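Local coordinates for crystal protein (Bacillus thuringiensis serovar dakota, PDB 2ZTB) that is a proteolytically activated parasporin-2 toxin that recognizes cancer cells and probably forms pores in their membranes, as aerolysin-type beta-pore-forming toxins do, at residues A[61-73]-A[119-131]. Sequence-based numbering, arbitrary orientation.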
loop_
_atom_site.group_PDB
_atom_site.type_symbol
_atom_site.label_atom_id
_atom_site.label_comp_id
_atom_site.label_asym_id
_atom_site.label_seq_id
_atom_site.Cartn_x
_atom_site.Cartn_y
_atom_site.Cartn_z
ATOM N N CYS A 61 21.129 14.767 -3.411
ATOM C CA CYS A 61 19.794 15.137 -2.960
ATOM C C CYS A 61 18.886 13.906 -2.936
ATOM O O CYS A 61 18.778 13.173 -3.927
ATOM C CB CYS A 61 19.216 16.242 -3.850
ATOM S SG CYS A 61 17.626 16.868 -3.350
ATOM N N TYR A 62 18.244 13.703 -1.790
ATOM C CA TYR A 62 17.522 12.472 -1.504
ATOM C C TYR A 62 16.090 12.752 -1.131
ATOM O O TYR A 62 15.789 13.771 -0.520
ATOM C CB TYR A 62 18.173 11.711 -0.344
ATOM C CG TYR A 62 19.651 11.451 -0.496
ATOM C CD1 TYR A 62 20.596 12.341 0.032
ATOM C CD2 TYR A 62 20.116 10.314 -1.156
ATOM C CE1 TYR A 62 21.964 12.110 -0.098
ATOM C CE2 TYR A 62 21.492 10.070 -1.283
ATOM C CZ TYR A 62 22.401 10.971 -0.756
ATOM O OH TYR A 62 23.759 10.725 -0.882
ATOM N N LYS A 63 15.213 11.839 -1.537
ATOM C CA LYS A 63 13.863 11.721 -1.011
ATOM C C LYS A 63 13.851 10.549 -0.012
ATOM O O LYS A 63 14.591 9.567 -0.169
ATOM C CB LYS A 63 12.853 11.508 -2.146
ATOM C CG LYS A 63 13.198 10.398 -3.145
ATOM C CD LYS A 63 11.999 10.140 -4.059
ATOM C CE LYS A 63 12.175 8.911 -4.917
ATOM N NZ LYS A 63 13.157 9.011 -6.034
ATOM N N ASN A 64 13.032 10.688 1.028
ATOM C CA ASN A 64 13.015 9.776 2.162
ATOM C C ASN A 64 11.574 9.480 2.540
ATOM O O ASN A 64 10.723 10.358 2.463
ATOM C CB ASN A 64 13.684 10.399 3.396
ATOM C CG ASN A 64 15.075 10.956 3.117
ATOM O OD1 ASN A 64 15.232 12.093 2.650
ATOM N ND2 ASN A 64 16.085 10.172 3.424
ATOM N N VAL A 65 11.325 8.249 2.981
ATOM C CA VAL A 65 10.068 7.888 3.623
ATOM C C VAL A 65 10.381 7.750 5.107
ATOM O O VAL A 65 11.366 7.119 5.486
ATOM C CB VAL A 65 9.471 6.569 3.038
ATOM C CG1 VAL A 65 8.122 6.233 3.675
ATOM C CG2 VAL A 65 9.331 6.662 1.513
ATOM N N GLY A 66 9.575 8.382 5.948
ATOM C CA GLY A 66 9.765 8.279 7.389
ATOM C C GLY A 66 9.037 7.057 7.927
ATOM O O GLY A 66 8.664 6.146 7.176
ATOM N N THR A 67 8.824 7.046 9.235
ATOM C CA THR A 67 8.193 5.935 9.915
ATOM C C THR A 67 6.714 5.920 9.566
ATOM O O THR A 67 6.037 6.954 9.642
ATOM C CB THR A 67 8.393 6.049 11.437
ATOM O OG1 THR A 67 9.772 6.337 11.704
ATOM C CG2 THR A 67 8.001 4.761 12.151
ATOM N N VAL A 68 6.246 4.737 9.165
ATOM C CA VAL A 68 4.856 4.467 8.844
ATOM C C VAL A 68 4.023 4.443 10.122
ATOM O O VAL A 68 4.348 3.711 11.054
ATOM C CB VAL A 68 4.719 3.100 8.102
ATOM C CG1 VAL A 68 3.248 2.793 7.758
ATOM C CG2 VAL A 68 5.578 3.081 6.834
ATOM N N GLN A 69 2.970 5.256 10.177
ATOM C CA GLN A 69 2.028 5.205 11.296
ATOM C C GLN A 69 0.726 4.591 10.822
ATOM O O GLN A 69 0.224 4.948 9.757
ATOM C CB GLN A 69 1.764 6.590 11.893
ATOM C CG GLN A 69 3.015 7.457 12.139
ATOM C CD GLN A 69 3.824 7.069 13.374
ATOM O OE1 GLN A 69 4.948 7.546 13.558
ATOM N NE2 GLN A 69 3.258 6.218 14.228
ATOM N N TYR A 70 0.194 3.666 11.611
ATOM C CA TYR A 70 -1.031 2.949 11.277
ATOM C C TYR A 70 -2.198 3.449 12.115
ATOM O O TYR A 70 -2.035 3.805 13.284
ATOM C CB TYR A 70 -0.856 1.449 11.522
ATOM C CG TYR A 70 0.219 0.783 10.694
ATOM C CD1 TYR A 70 1.568 0.854 11.067
ATOM C CD2 TYR A 70 -0.111 0.073 9.543
ATOM C CE1 TYR A 70 2.556 0.239 10.308
ATOM C CE2 TYR A 70 0.865 -0.542 8.777
ATOM C CZ TYR A 70 2.189 -0.460 9.166
ATOM O OH TYR A 70 3.147 -1.086 8.412
ATOM N N VAL A 71 -3.378 3.480 11.507
ATOM C CA VAL A 71 -4.607 3.840 12.208
ATOM C C VAL A 71 -5.657 2.815 11.827
ATOM O O VAL A 71 -5.976 2.662 10.650
ATOM C CB VAL A 71 -5.108 5.268 11.845
ATOM C CG1 VAL A 71 -6.339 5.634 12.667
ATOM C CG2 VAL A 71 -4.016 6.299 12.060
ATOM N N ASN A 72 -6.165 2.106 12.830
ATOM C CA ASN A 72 -7.247 1.143 12.665
ATOM C C ASN A 72 -8.536 1.775 12.151
ATOM O O ASN A 72 -8.966 2.823 12.634
ATOM C CB ASN A 72 -7.553 0.463 14.003
ATOM C CG ASN A 72 -6.743 -0.805 14.231
ATOM O OD1 ASN A 72 -6.344 -1.487 13.287
ATOM N ND2 ASN A 72 -6.521 -1.138 15.504
ATOM N N ARG A 73 -9.152 1.112 11.179
ATOM C CA ARG A 73 -10.483 1.468 10.702
ATOM C C ARG A 73 -11.485 0.529 11.350
ATOM O O ARG A 73 -11.117 -0.590 11.700
ATOM C CB ARG A 73 -10.541 1.317 9.181
ATOM C CG ARG A 73 -9.647 2.273 8.430
ATOM C CD ARG A 73 -10.365 3.584 8.125
ATOM N NE ARG A 73 -11.209 4.040 9.232
ATOM C CZ ARG A 73 -11.795 5.235 9.308
ATOM N NH1 ARG A 73 -11.625 6.127 8.333
ATOM N NH2 ARG A 73 -12.549 5.539 10.365
ATOM N N GLY A 119 2.812 12.211 -6.234
ATOM C CA GLY A 119 3.360 11.324 -7.266
ATOM C C GLY A 119 4.864 11.133 -7.284
ATOM O O GLY A 119 5.482 11.146 -8.341
ATOM N N PHE A 120 5.452 10.984 -6.111
ATOM C CA PHE A 120 6.820 10.524 -5.997
ATOM C C PHE A 120 7.006 9.177 -6.683
ATOM O O PHE A 120 6.051 8.405 -6.821
ATOM C CB PHE A 120 7.225 10.426 -4.528
ATOM C CG PHE A 120 7.433 11.761 -3.871
ATOM C CD1 PHE A 120 6.399 12.373 -3.173
ATOM C CD2 PHE A 120 8.659 12.416 -3.979
ATOM C CE1 PHE A 120 6.594 13.626 -2.568
ATOM C CE2 PHE A 120 8.867 13.668 -3.385
ATOM C CZ PHE A 120 7.836 14.270 -2.671
ATOM N N LYS A 121 8.223 8.916 -7.148
ATOM C CA LYS A 121 8.520 7.668 -7.845
ATOM C C LYS A 121 9.595 6.905 -7.082
ATOM O O LYS A 121 10.749 6.908 -7.467
ATOM C CB LYS A 121 8.965 7.945 -9.291
ATOM C CG LYS A 121 7.998 8.808 -10.097
ATOM C CD LYS A 121 8.466 9.000 -11.534
ATOM C CE LYS A 121 7.446 9.776 -12.347
ATOM N NZ LYS A 121 7.295 11.169 -11.814
ATOM N N PHE A 122 9.206 6.281 -5.981
ATOM C CA PHE A 122 10.103 5.416 -5.213
ATOM C C PHE A 122 10.278 4.049 -5.827
ATOM O O PHE A 122 9.317 3.429 -6.283
ATOM C CB PHE A 122 9.615 5.262 -3.785
ATOM C CG PHE A 122 9.785 6.499 -2.957
ATOM C CD1 PHE A 122 8.760 7.420 -2.848
ATOM C CD2 PHE A 122 10.979 6.733 -2.274
ATOM C CE1 PHE A 122 8.909 8.555 -2.068
ATOM C CE2 PHE A 122 11.139 7.872 -1.496
ATOM C CZ PHE A 122 10.101 8.789 -1.399
ATOM N N THR A 123 11.529 3.599 -5.811
ATOM C CA THR A 123 11.968 2.338 -6.375
ATOM C C THR A 123 12.041 1.259 -5.289
ATOM O O THR A 123 11.739 0.091 -5.548
ATOM C CB THR A 123 13.345 2.534 -7.075
ATOM O OG1 THR A 123 13.125 2.992 -8.413
ATOM C CG2 THR A 123 14.179 1.257 -7.118
ATOM N N SER A 124 12.421 1.656 -4.076
ATOM C CA SER A 124 12.569 0.682 -2.991
ATOM C C SER A 124 11.246 0.245 -2.389
ATOM O O SER A 124 10.348 1.051 -2.169
ATOM C CB SER A 124 13.550 1.148 -1.906
ATOM O OG SER A 124 13.711 2.548 -1.868
ATOM N N LYS A 125 11.137 -1.050 -2.134
ATOM C CA LYS A 125 9.912 -1.624 -1.602
ATOM C C LYS A 125 9.635 -1.069 -0.212
ATOM O O LYS A 125 10.558 -0.786 0.552
ATOM C CB LYS A 125 10.019 -3.144 -1.560
ATOM C CG LYS A 125 10.335 -3.796 -2.902
ATOM C CD LYS A 125 9.119 -3.905 -3.815
ATOM C CE LYS A 125 9.507 -4.637 -5.092
ATOM N NZ LYS A 125 8.345 -5.249 -5.785
ATOM N N LEU A 126 8.358 -0.896 0.098
ATOM C CA LEU A 126 7.942 -0.447 1.410
ATOM C C LEU A 126 7.458 -1.648 2.234
ATOM O O LEU A 126 6.640 -2.449 1.764
ATOM C CB LEU A 126 6.838 0.597 1.267
ATOM C CG LEU A 126 6.176 1.139 2.533
ATOM C CD1 LEU A 126 7.109 2.084 3.251
ATOM C CD2 LEU A 126 4.850 1.823 2.197
ATOM N N SER A 127 7.967 -1.770 3.454
ATOM C CA SER A 127 7.537 -2.827 4.361
ATOM C C SER A 127 6.301 -2.402 5.146
ATOM O O SER A 127 6.302 -1.371 5.837
ATOM C CB SER A 127 8.665 -3.241 5.297
ATOM O OG SER A 127 9.753 -3.770 4.558
ATOM N N ILE A 128 5.246 -3.201 4.996
ATOM C CA ILE A 128 3.981 -2.997 5.691
ATOM C C ILE A 128 3.677 -4.255 6.519
ATOM O O ILE A 128 3.650 -5.380 5.999
ATOM C CB ILE A 128 2.812 -2.642 4.694
ATOM C CG1 ILE A 128 3.053 -1.277 4.017
ATOM C CG2 ILE A 128 1.448 -2.663 5.380
ATOM C CD1 ILE A 128 3.167 -0.073 4.994
ATOM N N LYS A 129 3.487 -4.047 7.819
ATOM C CA LYS A 129 3.144 -5.117 8.741
ATOM C C LYS A 129 2.023 -4.672 9.666
ATOM O O LYS A 129 2.109 -3.618 10.293
ATOM C CB LYS A 129 4.365 -5.525 9.559
ATOM C CG LYS A 129 5.403 -6.320 8.774
ATOM C CD LYS A 129 6.769 -6.330 9.454
ATOM C CE LYS A 129 7.473 -7.680 9.267
ATOM N NZ LYS A 129 6.596 -8.814 9.691
ATOM N N LYS A 130 0.976 -5.481 9.754
ATOM C CA LYS A 130 -0.147 -5.192 10.636
ATOM C C LYS A 130 -0.681 -6.473 11.267
ATOM O O LYS A 130 -0.928 -7.460 10.568
ATOM C CB LYS A 130 -1.248 -4.451 9.858
ATOM C CG LYS A 130 -2.576 -4.273 10.584
ATOM C CD LYS A 130 -2.498 -3.225 11.672
ATOM C CE LYS A 130 -3.682 -3.362 12.619
ATOM N NZ LYS A 130 -3.780 -2.186 13.528
ATOM N N VAL A 131 -0.844 -6.465 12.588
ATOM C CA VAL A 131 -1.516 -7.579 13.274
ATOM C C VAL A 131 -3.007 -7.278 13.466
ATOM O O VAL A 131 -3.389 -6.356 14.195
ATOM C CB VAL A 131 -0.857 -7.960 14.632
ATOM C CG1 VAL A 131 -1.646 -9.080 15.315
ATOM C CG2 VAL A 131 0.612 -8.371 14.445
HETATM O O HOH W 1 5.671 -0.556 8.983
#
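F120 meets K63 first, its ring atom CD2 4.0 Å from methylene CD of the lysine. Two residues on, F122 takes the middle of a sandwich: K63 CD lies over one face, 3.7 Å from the ring centroid, and V65 CG2 over the opposite face, both as CH-pi contacts. A flat aromatic suits this slot because each face accepts an aliphatic group from alternate residues of the same strand. With K63 CG set between backbone N and carbonyl carbon (chi1 50°), the lysine chain passes along the ring and delivers its ammonium to salt bridges with E6 and E12 and a hydrogen bond to Y7 O, which probably offset the charge of this buried lysine. L126 then reaches V68 CG2 with CD1, and I128 CD1 lies 4.0 Å from V68 CG1, a seam of branched aliphatics between two backbones too far apart to pair. Y70 bridges that distance: its hydroxyl accepts the backbone N-H of K129 (K129 N to Y70 OH 3.0 Å, 157° at the hydrogen), while I128 CG2 comes to the ring edge. A water 2.6 Å from Y70 OH lies in the ring plane and donates a weak bond to S127 O. Finally K130, bent at chi2, makes a 2.7 Å hydrogen bond from NZ to N72 OD1, the donor above the carbonyl plane rather than on a lone pair; a long, flexible lysine can span this solvent-exposed end of the contact. Strand 126-131 runs at 36° to strand 69-72, the part of long strand 61-90 it faces. Hairpin 126-132/136-142, lying against the main sheet, is consistent with the membrane-inserting hairpin of aerolysin-type toxins. I4 of strand 4-7 backs V65 and F122; strand 223-247 packs L226 on V65 and L126, and V230 on I128 and K130.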